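Local coordinates for 2-hydroxyisobutyryl-CoA synthetase (Aquincola tertiaricarbonis, PDB 6HDW), which belongs to the ANL superfamily of AMP-binding enzymes, in which a large nucleotide-binding N-terminal domain is joined to a smaller C-terminal domain, at residues 279-284 with 325-330; 272-277 with 295-300; 149-154 with 283-288. One frame throughout, in Å; residues are numbered along the deposited sequence.

Three buried contacts surround the 8LE site. Coming from the N terminus, helix segment 149-154 meets 283-288, so contact 3 closes the longest loop, with 128 residues between its segments. Segment 272-277, on the edge strand of the parallel sheet, meets 295-300 in contact 2, and 279-284 meets 325-330 in contact 1. The loops cross: contact 2 starts within the span of contact 3 and ends beyond it, and contact 1 does the same to contact 2. Contacts 1 and 3 share Pro-283 and Phe-284. Through residues 272-288 they tie the edge strand 271-274 to helix 141-157 and to strands 297-299 and 322-329 of two antiparallel sheets.

Contact 1: residues 279-284 with 325-330. With 8LE ([[(2~{R},3~{S},4~{R},5~{R})-5-(6-aminopurin-9-yl)-3,4-bis(oxidanyl)oxolan-2-yl]methoxy-oxidanyl-phosphoryl] 2-methyl-2-oxidanyl-propanoate), chain B.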
loop_
_atom_site.group_PDB
_atom_site.type_symbol
_atom_site.label_atom_id
_atom_site.label_comp_id
_atom_site.label_asym_id
_atom_site.label_seq_id
_atom_site.Cartn_x
_atom_site.Cartn_y
_atom_site.Cartn_z
ATOM N N ALA A 279 4.993 -9.145 -13.441
ATOM C CA ALA A 279 4.597 -7.761 -13.166
ATOM C C ALA A 279 4.672 -6.933 -14.443
ATOM O O ALA A 279 3.843 -6.041 -14.628
ATOM C CB ALA A 279 5.497 -7.156 -12.101
ATOM N N GLU A 280 5.636 -7.255 -15.349
ATOM C CA GLU A 280 5.774 -6.591 -16.658
ATOM C C GLU A 280 4.542 -6.924 -17.506
ATOM O O GLU A 280 4.192 -6.167 -18.405
ATOM C CB GLU A 280 7.031 -7.078 -17.412
ATOM C CG GLU A 280 8.369 -6.661 -16.821
ATOM C CD GLU A 280 8.920 -7.517 -15.693
ATOM O OE1 GLU A 280 8.240 -8.482 -15.276
ATOM O OE2 GLU A 280 10.041 -7.217 -15.223
ATOM N N MET A 281 3.887 -8.059 -17.193
ATOM C CA MET A 281 2.713 -8.579 -17.882
ATOM C C MET A 281 1.371 -8.215 -17.259
ATOM O O MET A 281 0.387 -8.869 -17.595
ATOM C CB MET A 281 2.814 -10.103 -18.063
ATOM C CG MET A 281 3.835 -10.494 -19.066
ATOM S SD MET A 281 3.793 -9.426 -20.524
ATOM C CE MET A 281 5.076 -10.047 -21.314
ATOM N N SER A 282 1.299 -7.168 -16.402
ATOM C CA SER A 282 0.016 -6.740 -15.832
ATOM C C SER A 282 -0.913 -6.378 -17.002
ATOM O O SER A 282 -0.445 -5.693 -17.907
ATOM C CB SER A 282 0.195 -5.560 -14.888
ATOM O OG SER A 282 1.068 -5.900 -13.824
ATOM N N PRO A 283 -2.154 -6.909 -17.114
ATOM C CA PRO A 283 -2.880 -7.784 -16.168
ATOM C C PRO A 283 -2.238 -9.171 -16.032
ATOM O O PRO A 283 -2.325 -9.998 -16.934
ATOM C CB PRO A 283 -4.315 -7.779 -16.729
ATOM C CG PRO A 283 -4.150 -7.541 -18.193
ATOM C CD PRO A 283 -2.972 -6.608 -18.306
ATOM N N PHE A 284 -1.513 -9.384 -14.925
ATOM C CA PHE A 284 -0.735 -10.601 -14.642
ATOM C C PHE A 284 -1.602 -11.829 -14.361
ATOM O O PHE A 284 -1.111 -12.958 -14.447
ATOM C CB PHE A 284 0.284 -10.360 -13.507
ATOM C CG PHE A 284 -0.344 -9.870 -12.227
ATOM C CD1 PHE A 284 -0.912 -10.764 -11.325
ATOM C CD2 PHE A 284 -0.396 -8.513 -11.936
ATOM C CE1 PHE A 284 -1.534 -10.309 -10.169
ATOM C CE2 PHE A 284 -1.008 -8.060 -10.768
ATOM C CZ PHE A 284 -1.579 -8.960 -9.898
ATOM N N PRO A 325 7.061 -19.962 -20.758
ATOM C CA PRO A 325 6.051 -18.981 -21.189
ATOM C C PRO A 325 6.641 -17.700 -21.800
ATOM O O PRO A 325 7.550 -17.069 -21.245
ATOM C CB PRO A 325 5.279 -18.678 -19.902
ATOM C CG PRO A 325 5.577 -19.812 -18.983
ATOM C CD PRO A 325 6.985 -20.198 -19.303
ATOM N N VAL A 326 6.144 -17.360 -22.986
ATOM C CA VAL A 326 6.494 -16.159 -23.743
ATOM C C VAL A 326 5.150 -15.416 -23.871
ATOM O O VAL A 326 4.151 -16.028 -24.273
ATOM C CB VAL A 326 7.185 -16.504 -25.096
ATOM C CG1 VAL A 326 7.280 -15.289 -26.017
ATOM C CG2 VAL A 326 8.573 -17.100 -24.864
ATOM N N TYR A 327 5.100 -14.141 -23.413
ATOM C CA TYR A 327 3.851 -13.377 -23.367
ATOM C C TYR A 327 3.806 -12.116 -24.215
ATOM O O TYR A 327 4.799 -11.387 -24.307
ATOM C CB TYR A 327 3.488 -12.994 -21.924
ATOM C CG TYR A 327 3.512 -14.089 -20.881
ATOM C CD1 TYR A 327 2.419 -14.932 -20.700
ATOM C CD2 TYR A 327 4.557 -14.177 -19.964
ATOM C CE1 TYR A 327 2.388 -15.871 -19.669
ATOM C CE2 TYR A 327 4.539 -15.113 -18.934
ATOM C CZ TYR A 327 3.453 -15.962 -18.791
ATOM O OH TYR A 327 3.435 -16.896 -17.783
ATOM N N THR A 328 2.603 -11.830 -24.774
ATOM C CA THR A 328 2.314 -10.644 -25.579
ATOM C C THR A 328 1.015 -9.987 -25.109
ATOM O O THR A 328 -0.023 -10.652 -25.057
ATOM C CB THR A 328 2.311 -10.957 -27.095
ATOM O OG1 THR A 328 3.569 -11.526 -27.472
ATOM C CG2 THR A 328 2.046 -9.713 -27.956
ATOM N N HIS A 329 1.083 -8.674 -24.774
ATOM C CA HIS A 329 -0.071 -7.865 -24.376
ATOM C C HIS A 329 -0.945 -7.642 -25.619
ATOM O O HIS A 329 -0.418 -7.338 -26.697
ATOM C CB HIS A 329 0.376 -6.480 -23.850
ATOM C CG HIS A 329 0.850 -6.452 -22.426
ATOM N ND1 HIS A 329 2.100 -5.957 -22.094
ATOM C CD2 HIS A 329 0.196 -6.783 -21.290
ATOM C CE1 HIS A 329 2.183 -6.045 -20.778
ATOM N NE2 HIS A 329 1.065 -6.549 -20.251
ATOM N N LEU A 330 -2.271 -7.781 -25.474
ATOM C CA LEU A 330 -3.199 -7.527 -26.583
ATOM C C LEU A 330 -4.052 -6.282 -26.312
ATOM O O LEU A 330 -4.732 -5.782 -27.209
ATOM C CB LEU A 330 -4.114 -8.747 -26.822
ATOM C CG LEU A 330 -3.469 -10.088 -27.172
ATOM C CD1 LEU A 330 -4.524 -11.114 -27.446
ATOM C CD2 LEU A 330 -2.578 -9.980 -28.383
HETATM C C2 8LE B . 4.723 -19.909 -10.200
HETATM C CAA 8LE B . 2.745 -9.719 -10.059
HETATM C CAZ 8LE B . 3.119 -11.189 -9.790
HETATM C CAB 8LE B . 2.586 -12.087 -10.922
HETATM O OAF 8LE B . 2.497 -11.611 -8.584
HETATM C CAS 8LE B . 4.656 -11.322 -9.637
HETATM O OAD 8LE B . 5.147 -11.815 -8.625
HETATM O OAQ 8LE B . 5.398 -10.835 -10.675
HETATM P PBC 8LE B . 7.015 -10.536 -10.666
HETATM O OAI 8LE B . 7.389 -9.747 -9.334
HETATM O OAE 8LE B . 7.402 -9.832 -11.911
HETATM O "O5'" 8LE B . 7.712 -11.950 -10.611
HETATM C "C5'" 8LE B . 7.323 -12.869 -11.624
HETATM C "C4'" 8LE B . 7.958 -14.203 -11.344
HETATM O "O4'" 8LE B . 7.372 -14.743 -10.134
HETATM C "C3'" 8LE B . 7.531 -15.102 -12.438
HETATM O "O3'" 8LE B . 8.472 -15.011 -13.513
HETATM C "C2'" 8LE B . 7.566 -16.463 -11.741
HETATM O "O2'" 8LE B . 8.918 -16.989 -11.591
HETATM C "C1'" 8LE B . 7.015 -16.121 -10.376
HETATM N N9 8LE B . 5.534 -16.335 -10.301
HETATM C C8 8LE B . 4.560 -15.418 -10.282
HETATM N N7 8LE B . 3.396 -16.055 -10.211
HETATM C C5 8LE B . 3.637 -17.371 -10.203
HETATM C C4 8LE B . 4.971 -17.540 -10.263
HETATM N N3 8LE B . 5.530 -18.773 -10.244
HETATM N N1 8LE B . 3.342 -19.704 -10.139
HETATM C C6 8LE B . 2.842 -18.455 -10.122
HETATM N N6 8LE B . 1.530 -18.265 -10.046
#
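Met-281 and His-329 carry a buried packing contact between a turn beside 8LE and the end of strand 322-329. The sulfur of Met-281 lies over one face of the imidazole, with SD 4.1 Å from the ring centroid of His-329 and displaced toward the rim. CG stands beside the backbone N (chi1 -71°), and a single bend at chi2 lays the sulfur over the ring, so that the methyl end runs on toward Tyr-327. Met-281 CE comes to 3.4 Å from Tyr-327 CB and 3.3 Å from Tyr-327 O, a close fit of a methyl against the strand backbone. At the rim of the imidazole, near its plane, Glu-280 O stands 3.1 Å from His-329 CE1. A weak, bent hydrogen bond runs from His-329 NE2 to Ser-282 O at 2.9 Å (129°). The ring has its stronger polar partner at the other nitrogen, where ND1 is hydrogen-bonded to Met-337 N; this bond, helped by the weak one, probably sets the rotation of the ring. Residues 279-282 form a type I turn whose first carbonyl is gripped twice, since Ser-282 N and Ser-282 OG both reach Ala-279 O from the same face of its plane. The same residue meets 8LE through its N-H: Ala-279 N donates a nearly straight bond to 8LE OAE, 2.9 Å long. Around the contact, strand 340-347 packs on Met-281 through Leu-340, strand 304-310 covers Tyr-327 and His-329 through Ile-304, and helix 141-157 lies against Ser-282 and Pro-283 through Ile-147.

Contact 2: residues 272-277 with 295-300; sequences VYDCGS and DGMLCW. With 8LE ([[(2~{R},3~{S},4~{R},5~{R})-5-(6-aminopurin-9-yl)-3,4-bis(oxidanyl)oxolan-2-yl]methoxy-oxidanyl-phosphoryl] 2-methyl-2-oxidanyl-propanoate), chain B.
The flat carboxylate of Asp-274 has the side chain of Met-297 over one face, with CG, SD and CE all on that side of its plane; Met-297 CG and CE are each 3.5 Å from Asp-274 OD2. The bend at chi3 (-78°) carries the methyl on over and past OD2. SD also reaches the backbone, 3.6 Å from Cys-275 CA. The oxygens have separate partners: OD2 is hydrogen-bonded to Ser-256 OG, while OD1 accepts from 8LE N6 at 3.2 Å, the amino nitrogen lying off the carboxylate plane on the Met-297 side. The same amino group gives a second bond, 2.8 Å from 8LE N6 to Cys-275 O, so both its hydrogens appear to be used. Gly-276 O lies off the purine plane, on one face, 3.3 Å from 8LE N7. No direct hydrogen bond joins the two segments; instead a water accepts from Asp-274 N and donates to Gly-296 O, bridging the two backbones. Strand 287-288 completes the setting, pairing with Gly-276 through Val-287. The purine amino group is thus held by Asp-274 at the end of the parallel strand and by the carbonyl of Cys-275 just after it, consistent with the adenine pocket of ANL enzymes.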
loop_
_atom_site.group_PDB
_atom_site.type_symbol
_atom_site.label_atom_id
_atom_site.label_comp_id
_atom_site.label_asym_id
_atom_site.label_seq_id
_atom_site.Cartn_x
_atom_site.Cartn_y
_atom_site.Cartn_z
ATOM N N VAL A 272 -8.462 -22.795 -3.011
ATOM C CA VAL A 272 -7.226 -22.107 -3.370
ATOM C C VAL A 272 -7.141 -21.962 -4.884
ATOM O O VAL A 272 -7.357 -22.929 -5.609
ATOM C CB VAL A 272 -5.964 -22.775 -2.741
ATOM C CG1 VAL A 272 -4.681 -22.340 -3.450
ATOM C CG2 VAL A 272 -5.874 -22.467 -1.247
ATOM N N TYR A 273 -6.827 -20.750 -5.357
ATOM C CA TYR A 273 -6.677 -20.504 -6.785
ATOM C C TYR A 273 -5.314 -19.984 -7.118
ATOM O O TYR A 273 -4.801 -19.088 -6.441
ATOM C CB TYR A 273 -7.766 -19.562 -7.333
ATOM C CG TYR A 273 -9.160 -20.107 -7.154
ATOM C CD1 TYR A 273 -9.532 -21.323 -7.724
ATOM C CD2 TYR A 273 -10.096 -19.439 -6.373
ATOM C CE1 TYR A 273 -10.805 -21.851 -7.531
ATOM C CE2 TYR A 273 -11.376 -19.956 -6.179
ATOM C CZ TYR A 273 -11.730 -21.157 -6.769
ATOM O OH TYR A 273 -12.984 -21.674 -6.586
ATOM N N ASP A 274 -4.744 -20.538 -8.191
ATOM C CA ASP A 274 -3.458 -20.149 -8.743
ATOM C C ASP A 274 -3.690 -19.133 -9.870
ATOM O O ASP A 274 -4.593 -19.314 -10.692
ATOM C CB ASP A 274 -2.733 -21.387 -9.291
ATOM C CG ASP A 274 -1.247 -21.222 -9.556
ATOM O OD1 ASP A 274 -0.621 -20.338 -8.928
ATOM O OD2 ASP A 274 -0.689 -22.040 -10.318
ATOM N N CYS A 275 -2.893 -18.054 -9.871
ATOM C CA CYS A 275 -2.867 -17.010 -10.895
ATOM C C CYS A 275 -1.489 -16.358 -10.909
ATOM O O CYS A 275 -0.694 -16.622 -10.016
ATOM C CB CYS A 275 -3.990 -15.983 -10.717
ATOM S SG CYS A 275 -3.761 -14.828 -9.341
ATOM N N GLY A 276 -1.211 -15.539 -11.918
ATOM C CA GLY A 276 0.033 -14.789 -11.989
ATOM C C GLY A 276 1.076 -15.203 -13.001
ATOM O O GLY A 276 1.606 -16.314 -12.946
ATOM N N SER A 277 1.416 -14.261 -13.896
ATOM C CA SER A 277 2.484 -14.389 -14.880
ATOM C C SER A 277 3.671 -13.558 -14.366
ATOM O O SER A 277 4.413 -14.032 -13.515
ATOM C CB SER A 277 2.020 -13.935 -16.264
ATOM O OG SER A 277 1.493 -12.620 -16.229
ATOM N N ASP A 295 -7.685 -26.632 -10.564
ATOM C CA ASP A 295 -6.293 -27.084 -10.525
ATOM C C ASP A 295 -5.530 -26.406 -11.655
ATOM O O ASP A 295 -6.009 -26.352 -12.795
ATOM C CB ASP A 295 -6.171 -28.612 -10.627
ATOM C CG ASP A 295 -6.751 -29.388 -9.458
ATOM O OD1 ASP A 295 -6.569 -28.949 -8.300
ATOM O OD2 ASP A 295 -7.320 -30.474 -9.695
ATOM N N GLY A 296 -4.366 -25.865 -11.322
ATOM C CA GLY A 296 -3.529 -25.180 -12.291
ATOM C C GLY A 296 -4.090 -23.838 -12.709
ATOM O O GLY A 296 -4.790 -23.175 -11.931
ATOM N N MET A 297 -3.768 -23.423 -13.944
ATOM C CA MET A 297 -4.183 -22.126 -14.478
ATOM C C MET A 297 -4.600 -22.228 -15.928
ATOM O O MET A 297 -4.051 -23.035 -16.662
ATOM C CB MET A 297 -3.021 -21.114 -14.388
ATOM C CG MET A 297 -2.575 -20.788 -12.980
ATOM S SD MET A 297 -1.271 -19.529 -12.920
ATOM C CE MET A 297 0.126 -20.472 -13.346
ATOM N N LEU A 298 -5.530 -21.371 -16.359
ATOM C CA LEU A 298 -5.915 -21.289 -17.765
ATOM C C LEU A 298 -5.168 -20.086 -18.371
ATOM O O LEU A 298 -4.906 -19.126 -17.657
ATOM C CB LEU A 298 -7.442 -21.078 -17.932
ATOM C CG LEU A 298 -8.415 -22.161 -17.440
ATOM C CD1 LEU A 298 -9.827 -21.847 -17.900
ATOM C CD2 LEU A 298 -8.019 -23.555 -17.927
ATOM N N CYS A 299 -4.842 -20.142 -19.674
ATOM C CA CYS A 299 -4.200 -19.055 -20.408
ATOM C C CYS A 299 -5.306 -18.265 -21.094
ATOM O O CYS A 299 -5.828 -18.709 -22.119
ATOM C CB CYS A 299 -3.187 -19.587 -21.423
ATOM S SG CYS A 299 -1.902 -20.646 -20.716
ATOM N N TRP A 300 -5.675 -17.103 -20.523
ATOM C CA TRP A 300 -6.713 -16.210 -21.045
ATOM C C TRP A 300 -6.119 -15.478 -22.245
ATOM O O TRP A 300 -5.698 -14.324 -22.146
ATOM C CB TRP A 300 -7.197 -15.246 -19.943
ATOM C CG TRP A 300 -7.847 -15.941 -18.780
ATOM C CD1 TRP A 300 -7.258 -16.809 -17.907
ATOM C CD2 TRP A 300 -9.210 -15.805 -18.353
ATOM N NE1 TRP A 300 -8.174 -17.248 -16.984
ATOM C CE2 TRP A 300 -9.379 -16.638 -17.224
ATOM C CE3 TRP A 300 -10.303 -15.035 -18.800
ATOM C CZ2 TRP A 300 -10.600 -16.728 -16.532
ATOM C CZ3 TRP A 300 -11.505 -15.119 -18.112
ATOM C CH2 TRP A 300 -11.649 -15.963 -16.998
HETATM C C2 8LE B . 4.723 -19.909 -10.200
HETATM C CAA 8LE B . 2.745 -9.719 -10.059
HETATM C CAZ 8LE B . 3.119 -11.189 -9.790
HETATM C CAB 8LE B . 2.586 -12.087 -10.922
HETATM O OAF 8LE B . 2.497 -11.611 -8.584
HETATM C CAS 8LE B . 4.656 -11.322 -9.637
HETATM O OAD 8LE B . 5.147 -11.815 -8.625
HETATM O OAQ 8LE B . 5.398 -10.835 -10.675
HETATM P PBC 8LE B . 7.015 -10.536 -10.666
HETATM O OAI 8LE B . 7.389 -9.747 -9.334
HETATM O OAE 8LE B . 7.402 -9.832 -11.911
HETATM O "O5'" 8LE B . 7.712 -11.950 -10.611
HETATM C "C5'" 8LE B . 7.323 -12.869 -11.624
HETATM C "C4'" 8LE B . 7.958 -14.203 -11.344
HETATM O "O4'" 8LE B . 7.372 -14.743 -10.134
HETATM C "C3'" 8LE B . 7.531 -15.102 -12.438
HETATM O "O3'" 8LE B . 8.472 -15.011 -13.513
HETATM C "C2'" 8LE B . 7.566 -16.463 -11.741
HETATM O "O2'" 8LE B . 8.918 -16.989 -11.591
HETATM C "C1'" 8LE B . 7.015 -16.121 -10.376
HETATM N N9 8LE B . 5.534 -16.335 -10.301
HETATM C C8 8LE B . 4.560 -15.418 -10.282
HETATM N N7 8LE B . 3.396 -16.055 -10.211
HETATM C C5 8LE B . 3.637 -17.371 -10.203
HETATM C C4 8LE B . 4.971 -17.540 -10.263
HETATM N N3 8LE B . 5.530 -18.773 -10.244
HETATM N N1 8LE B . 3.342 -19.704 -10.139
HETATM C C6 8LE B . 2.842 -18.455 -10.122
HETATM N N6 8LE B . 1.530 -18.265 -10.046
HETATM O O HOH W 1 -6.067 -22.665 -9.428
#

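Contact 3: residues 149-154 with 283-288; sequences NAHARI and PFMNVA. With 8LE ([[(2~{R},3~{S},4~{R},5~{R})-5-(6-aminopurin-9-yl)-3,4-bis(oxidanyl)oxolan-2-yl]methoxy-oxidanyl-phosphoryl] 2-methyl-2-oxidanyl-propanoate), chain B.
Helix segment 149-154 and the bent chain 283-288, which becomes a strand at Val-287, come closest at two points, with Ala-150 CA 6.5 Å from Pro-283 CA and His-151 CA 6.4 Å from Met-285 CA. A cis peptide precedes Pro-283, and its ring packs against the helix, Ala-150 CB lying 3.7 Å from Pro-283 CB. His-151 is the centre of the contact and reaches across with its imidazole. Met-285 N donates to His-151 NE2 in a straight but long and weak bond of 3.3 Å; ND1 has the stronger partner, Gly-180 O, and the weak bond at NE2 adds to it. Over one face of the ring runs Met-285, whose CG makes a CH-pi contact and whose SD lies 3.8 Å from the His-151 ring centroid. The bend at chi3 (81°) then turns the methyl to Ile-154, with Met-285 CE 3.8 Å from Ile-154 CG2. That same branch also touches Ala-288 CB, while Ile-154 CD1 presses on the carbonyl oxygen of Met-285. At its tip the imidazole forms a T-shaped stack on Phe-284: the edge carrying His-151 CE1 points into the phenyl face, the ring centroids are 4.8 Å apart and the planes meet at 74°. Phe-284 takes chi1 57°, its CG between the backbone N and carbonyl carbon, which brings the ring between the histidine and the ligand. Methyl carbon CAA of 8LE lies over the opposite phenyl face, and CD1 of Phe-284 is 3.8 Å from CAB of 8LE. Phe-284 is therefore a first-shell wall, and His-151 lies in the second shell behind it, between helix 141-157 and the part of 8LE that carries CAA and CAB in this AMP-binding fold.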
loop_
_atom_site.group_PDB
_atom_site.type_symbol
_atom_site.label_atom_id
_atom_site.label_comp_id
_atom_site.label_asym_id
_atom_site.label_seq_id
_atom_site.Cartn_x
_atom_site.Cartn_y
_atom_site.Cartn_z
ATOM N N ASN A 149 -10.325 -4.082 -15.440
ATOM C CA ASN A 149 -11.424 -4.775 -16.110
ATOM C C ASN A 149 -11.079 -6.230 -16.361
ATOM O O ASN A 149 -11.898 -7.104 -16.055
ATOM C CB ASN A 149 -11.834 -4.047 -17.385
ATOM C CG ASN A 149 -12.787 -2.910 -17.134
ATOM O OD1 ASN A 149 -13.997 -3.111 -17.063
ATOM N ND2 ASN A 149 -12.283 -1.678 -17.049
ATOM N N ALA A 150 -9.840 -6.502 -16.838
ATOM C CA ALA A 150 -9.352 -7.866 -17.064
ATOM C C ALA A 150 -9.348 -8.639 -15.759
ATOM O O ALA A 150 -9.801 -9.778 -15.737
ATOM C CB ALA A 150 -7.946 -7.835 -17.641
ATOM N N HIS A 151 -8.889 -8.004 -14.659
ATOM C CA HIS A 151 -8.800 -8.658 -13.353
ATOM C C HIS A 151 -10.152 -8.936 -12.716
ATOM O O HIS A 151 -10.306 -10.010 -12.137
ATOM C CB HIS A 151 -7.864 -7.887 -12.409
ATOM C CG HIS A 151 -6.417 -8.118 -12.710
ATOM N ND1 HIS A 151 -5.433 -7.664 -11.871
ATOM C CD2 HIS A 151 -5.840 -8.799 -13.727
ATOM C CE1 HIS A 151 -4.289 -8.050 -12.407
ATOM N NE2 HIS A 151 -4.486 -8.753 -13.512
ATOM N N ALA A 152 -11.136 -8.013 -12.845
ATOM C CA ALA A 152 -12.503 -8.206 -12.333
ATOM C C ALA A 152 -13.160 -9.405 -13.030
ATOM O O ALA A 152 -13.849 -10.189 -12.378
ATOM C CB ALA A 152 -13.336 -6.954 -12.558
ATOM N N ARG A 153 -12.887 -9.567 -14.340
ATOM C CA ARG A 153 -13.367 -10.650 -15.196
ATOM C C ARG A 153 -12.844 -12.015 -14.728
ATOM O O ARG A 153 -13.624 -12.960 -14.598
ATOM C CB ARG A 153 -12.955 -10.363 -16.651
ATOM C CG ARG A 153 -13.055 -11.537 -17.609
ATOM C CD ARG A 153 -12.668 -11.113 -19.001
ATOM N NE ARG A 153 -12.630 -12.249 -19.914
ATOM C CZ ARG A 153 -12.073 -12.219 -21.118
ATOM N NH1 ARG A 153 -11.504 -11.109 -21.568
ATOM N NH2 ARG A 153 -12.074 -13.303 -21.880
ATOM N N ILE A 154 -11.525 -12.105 -14.477
ATOM C CA ILE A 154 -10.831 -13.313 -14.018
ATOM C C ILE A 154 -11.230 -13.657 -12.563
ATOM O O ILE A 154 -11.412 -14.830 -12.258
ATOM C CB ILE A 154 -9.297 -13.156 -14.230
ATOM C CG1 ILE A 154 -8.954 -13.056 -15.736
ATOM C CG2 ILE A 154 -8.516 -14.287 -13.567
ATOM C CD1 ILE A 154 -7.653 -12.304 -16.047
ATOM N N PRO A 283 -2.154 -6.909 -17.114
ATOM C CA PRO A 283 -2.880 -7.784 -16.168
ATOM C C PRO A 283 -2.238 -9.171 -16.032
ATOM O O PRO A 283 -2.325 -9.998 -16.934
ATOM C CB PRO A 283 -4.315 -7.779 -16.729
ATOM C CG PRO A 283 -4.150 -7.541 -18.193
ATOM C CD PRO A 283 -2.972 -6.608 -18.306
ATOM N N PHE A 284 -1.513 -9.384 -14.925
ATOM C CA PHE A 284 -0.735 -10.601 -14.642
ATOM C C PHE A 284 -1.602 -11.829 -14.361
ATOM O O PHE A 284 -1.111 -12.958 -14.447
ATOM C CB PHE A 284 0.284 -10.360 -13.507
ATOM C CG PHE A 284 -0.344 -9.870 -12.227
ATOM C CD1 PHE A 284 -0.912 -10.764 -11.325
ATOM C CD2 PHE A 284 -0.396 -8.513 -11.936
ATOM C CE1 PHE A 284 -1.534 -10.309 -10.169
ATOM C CE2 PHE A 284 -1.008 -8.060 -10.768
ATOM C CZ PHE A 284 -1.579 -8.960 -9.898
ATOM N N MET A 285 -2.899 -11.609 -14.060
ATOM C CA MET A 285 -3.859 -12.691 -13.845
ATOM C C MET A 285 -4.249 -13.365 -15.180
ATOM O O MET A 285 -5.135 -14.225 -15.181
ATOM C CB MET A 285 -5.101 -12.193 -13.078
ATOM C CG MET A 285 -4.818 -11.826 -11.647
ATOM S SD MET A 285 -6.303 -11.296 -10.780
ATOM C CE MET A 285 -7.011 -12.857 -10.363
ATOM N N ASN A 286 -3.556 -13.015 -16.311
ATOM C CA ASN A 286 -3.778 -13.609 -17.652
ATOM C C ASN A 286 -3.620 -15.153 -17.639
ATOM O O ASN A 286 -4.108 -15.838 -18.542
ATOM C CB ASN A 286 -2.878 -12.952 -18.711
ATOM C CG ASN A 286 -1.417 -13.297 -18.556
ATOM O OD1 ASN A 286 -0.747 -12.818 -17.652
ATOM N ND2 ASN A 286 -0.898 -14.166 -19.410
ATOM N N VAL A 287 -2.902 -15.676 -16.627
ATOM C CA VAL A 287 -2.783 -17.111 -16.326
ATOM C C VAL A 287 -3.442 -17.260 -14.956
ATOM O O VAL A 287 -3.031 -16.574 -14.004
ATOM C CB VAL A 287 -1.376 -17.767 -16.430
ATOM C CG1 VAL A 287 -0.953 -17.929 -17.883
ATOM C CG2 VAL A 287 -0.322 -17.005 -15.636
ATOM N N ALA A 288 -4.569 -18.007 -14.905
ATOM C CA ALA A 288 -5.367 -18.161 -13.687
ATOM C C ALA A 288 -6.346 -19.308 -13.742
ATOM O O ALA A 288 -6.998 -19.530 -14.768
ATOM C CB ALA A 288 -6.136 -16.876 -13.399
HETATM C C2 8LE B . 4.723 -19.909 -10.200
HETATM C CAA 8LE B . 2.745 -9.719 -10.059
HETATM C CAZ 8LE B . 3.119 -11.189 -9.790
HETATM C CAB 8LE B . 2.586 -12.087 -10.922
HETATM O OAF 8LE B . 2.497 -11.611 -8.584
HETATM C CAS 8LE B . 4.656 -11.322 -9.637
HETATM O OAD 8LE B . 5.147 -11.815 -8.625
HETATM O OAQ 8LE B . 5.398 -10.835 -10.675
HETATM P PBC 8LE B . 7.015 -10.536 -10.666
HETATM O OAI 8LE B . 7.389 -9.747 -9.334
HETATM O OAE 8LE B . 7.402 -9.832 -11.911
HETATM O "O5'" 8LE B . 7.712 -11.950 -10.611
HETATM C "C5'" 8LE B . 7.323 -12.869 -11.624
HETATM C "C4'" 8LE B . 7.958 -14.203 -11.344
HETATM O "O4'" 8LE B . 7.372 -14.743 -10.134
HETATM C "C3'" 8LE B . 7.531 -15.102 -12.438
HETATM O "O3'" 8LE B . 8.472 -15.011 -13.513
HETATM C "C2'" 8LE B . 7.566 -16.463 -11.741
HETATM O "O2'" 8LE B . 8.918 -16.989 -11.591
HETATM C "C1'" 8LE B . 7.015 -16.121 -10.376
HETATM N N9 8LE B . 5.534 -16.335 -10.301
HETATM C C8 8LE B . 4.560 -15.418 -10.282
HETATM N N7 8LE B . 3.396 -16.055 -10.211
HETATM C C5 8LE B . 3.637 -17.371 -10.203
HETATM C C4 8LE B . 4.971 -17.540 -10.263
HETATM N N3 8LE B . 5.530 -18.773 -10.244
HETATM N N1 8LE B . 3.342 -19.704 -10.139
HETATM C C6 8LE B . 2.842 -18.455 -10.122
HETATM N N6 8LE B . 1.530 -18.265 -10.046
#